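Local coordinates for hypothetical protein AF2331 (Archaeoglobus fulgidus, PDB 2FDO) that is of unknown function but forms an unusual interdigitated dimer with a new type of alpha + beta fold, at residues E11-L14 / K15-G19. Residues are numbered along the deposited sequence; the frame is centred on the assembly and turned at random.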
ATOM      1  N   GLU A  11      -6.436   0.675 -16.589  1.00 54.50           N
ATOM      2  CA  GLU A  11      -7.246   1.883 -16.769  1.00 56.45           C
ATOM      3  C   GLU A  11      -8.159   2.238 -15.587  1.00 55.40           C
ATOM      4  O   GLU A  11      -8.281   3.406 -15.230  1.00 55.39           O
ATOM      5  CB  GLU A  11      -8.049   1.872 -18.085  1.00 55.70           C
ATOM      6  CG  GLU A  11      -7.167   2.351 -19.243  1.00 59.42           C
ATOM      7  CD  GLU A  11      -7.947   2.744 -20.519  1.00 61.33           C
ATOM      8  OE1 GLU A  11      -9.199   2.473 -20.543  1.00 66.97           O
ATOM      9  OE2 GLU A  11      -7.307   3.322 -21.473  1.00 61.20           O
ATOM     10  N   SER A  12      -8.792   1.242 -14.969  1.00 54.71           N
ATOM     11  CA  SER A  12      -9.655   1.544 -13.833  1.00 53.88           C
ATOM     12  C   SER A  12      -8.802   1.889 -12.645  1.00 52.78           C
ATOM     13  O   SER A  12      -9.243   2.630 -11.775  1.00 52.35           O
ATOM     14  CB  SER A  12     -10.597   0.395 -13.471  1.00 53.85           C
ATOM     15  OG  SER A  12     -11.325  -0.029 -14.596  1.00 55.19           O
ATOM     16  N   PHE A  13      -7.593   1.355 -12.592  1.00 52.12           N
ATOM     17  CA  PHE A  13      -6.690   1.744 -11.513  1.00 52.30           C
ATOM     18  C   PHE A  13      -6.251   3.212 -11.652  1.00 52.71           C
ATOM     19  O   PHE A  13      -6.215   3.961 -10.665  1.00 52.25           O
ATOM     20  CB  PHE A  13      -5.486   0.850 -11.451  1.00 51.79           C
ATOM     21  CG  PHE A  13      -4.490   1.270 -10.412  1.00 53.71           C
ATOM     22  CD1 PHE A  13      -4.873   1.405  -9.079  1.00 52.00           C
ATOM     23  CD2 PHE A  13      -3.166   1.514 -10.759  1.00 52.18           C
ATOM     24  CE1 PHE A  13      -3.955   1.777  -8.099  1.00 53.57           C
ATOM     25  CE2 PHE A  13      -2.251   1.876  -9.771  1.00 53.51           C
ATOM     26  CZ  PHE A  13      -2.648   2.017  -8.435  1.00 49.90           C
ATOM     27  N   LEU A  14      -5.963   3.635 -12.892  1.00 54.06           N
ATOM     28  CA  LEU A  14      -5.707   5.094 -13.171  1.00 54.22           C
ATOM     29  C   LEU A  14      -6.883   5.976 -12.812  1.00 53.16           C
ATOM     30  O   LEU A  14      -6.704   6.998 -12.188  1.00 52.98           O
ATOM     31  CB  LEU A  14      -5.247   5.328 -14.614  1.00 54.34           C
ATOM     32  CG  LEU A  14      -3.864   4.631 -14.791  1.00 54.79           C
ATOM     33  CD1 LEU A  14      -3.425   4.446 -16.271  1.00 54.87           C
ATOM     34  CD2 LEU A  14      -2.765   5.269 -13.954  1.00 50.97           C
ATOM     35  N   LYS A  15      -8.084   5.524 -13.125  1.00 52.35           N
ATOM     36  CA  LYS A  15      -9.264   6.287 -12.775  1.00 53.43           C
ATOM     37  C   LYS A  15      -9.428   6.395 -11.286  1.00 54.27           C
ATOM     38  O   LYS A  15      -9.653   7.450 -10.798  1.00 54.33           O
ATOM     39  CB  LYS A  15     -10.541   5.708 -13.398  1.00 52.81           C
ATOM     40  CG  LYS A  15     -10.618   5.896 -14.870  1.00 50.90           C
ATOM     41  CD  LYS A  15     -11.455   4.823 -15.459  1.00 50.85           C
ATOM     42  CE  LYS A  15     -11.645   5.051 -16.931  1.00 54.69           C
ATOM     43  NZ  LYS A  15     -12.546   3.995 -17.496  1.00 53.27           N
ATOM     44  N   PHE A  16      -9.285   5.284 -10.575  1.00 56.95           N
ATOM     45  CA  PHE A  16      -9.356   5.227  -9.125  1.00 57.62           C
ATOM     46  C   PHE A  16      -8.431   6.212  -8.455  1.00 59.08           C
ATOM     47  O   PHE A  16      -8.848   6.918  -7.524  1.00 58.56           O
ATOM     48  CB  PHE A  16      -8.968   3.841  -8.652  1.00 58.60           C
ATOM     49  CG  PHE A  16      -8.771   3.754  -7.162  1.00 60.15           C
ATOM     50  CD1 PHE A  16      -9.866   3.731  -6.308  1.00 63.07           C
ATOM     51  CD2 PHE A  16      -7.492   3.719  -6.623  1.00 62.85           C
ATOM     52  CE1 PHE A  16      -9.692   3.671  -4.928  1.00 63.62           C
ATOM     53  CE2 PHE A  16      -7.296   3.663  -5.248  1.00 63.66           C
ATOM     54  CZ  PHE A  16      -8.419   3.644  -4.402  1.00 62.88           C
ATOM     55  N   LEU A  17      -7.162   6.222  -8.893  1.00 60.17           N
ATOM     56  CA  LEU A  17      -6.205   7.235  -8.453  1.00 61.05           C
ATOM     57  C   LEU A  17      -6.667   8.689  -8.731  1.00 61.65           C
ATOM     58  O   LEU A  17      -6.571   9.557  -7.840  1.00 62.15           O
ATOM     59  CB  LEU A  17      -4.849   6.993  -9.102  1.00 60.87           C
ATOM     60  CG  LEU A  17      -4.109   5.818  -8.521  1.00 62.18           C
ATOM     61  CD1 LEU A  17      -2.770   5.616  -9.225  1.00 61.47           C
ATOM     62  CD2 LEU A  17      -3.941   6.069  -7.047  1.00 63.55           C
ATOM     63  N   GLU A  18      -7.161   8.951  -9.951  1.00 60.70           N
ATOM     64  CA  GLU A  18      -7.555  10.289 -10.331  1.00 60.92           C
ATOM     65  C   GLU A  18      -8.658  10.763  -9.390  1.00 61.70           C
ATOM     66  O   GLU A  18      -8.661  11.917  -8.967  1.00 61.89           O
ATOM     67  CB  GLU A  18      -8.020  10.326 -11.804  1.00 60.94           C
ATOM     68  CG  GLU A  18      -8.924  11.516 -12.232  1.00 60.27           C
ATOM     69  CD  GLU A  18      -8.180  12.815 -12.553  1.00 62.61           C
ATOM     70  OE1 GLU A  18      -7.007  12.926 -12.183  1.00 61.17           O
ATOM     71  OE2 GLU A  18      -8.770  13.756 -13.197  1.00 67.15           O
ATOM     72  N   GLY A  19      -9.588   9.860  -9.082  1.00 61.73           N
ATOM     73  CA  GLY A  19     -10.651  10.125  -8.152  1.00 63.10           C
ATOM     74  C   GLY A  19     -10.168  10.369  -6.719  1.00 64.79           C
ATOM     75  O   GLY A  19     -10.847  11.071  -5.982  1.00 65.10           O
TER
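Leu17 lays its CD1 methyl over one face of the Phe13 ring, a CH-pi contact with CD1 4.1 Å from the ring centroid. Phe13 CG stands anti to the backbone N (chi1 176°), sending the ring outward with a slight lean toward the next turn, where the Leu17 side chain, its CG anti to its own carbonyl carbon, comes back to meet it. The i, i+3, i+4 spacing puts Phe13, Phe16 and Leu17 on neighbouring faces; the oblique touch of Phe16 CD2 on Phe13 CD1 (4.3 Å) is the looser one, Phe16 leading off to Phe8 and Tyr75. With an alanine at Phe13, the Leu17 methyl would probably lose its aromatic floor and a gap would open toward Val27 of the second subunit. Beneath them the backbone bond from Leu17 N to Phe13 O is nearly straight (3.0 Å, 174°), one of the four i to i+4 bonds that join 11-14 to 15-19.

The opposite flank is looser and faces solvent. Lys15, its chain extended beyond CG, runs back past the Glu11 carbonyl, with CG 3.4 Å from Glu11 O; yet Lys15 NZ and Glu11 OE1 remain 4.8 Å apart, too far for a salt bridge, though the opposite charges probably attract weakly. Long charged chains suit this flank, where water can solvate their ends.

Leu17 also packs on Leu17 of the second subunit, and Phe16 on Val29 of that subunit. This is a typical amphipathic alpha-helix, here residues 10-20, turning its apolar flank into the interface of the interdigitated dimer.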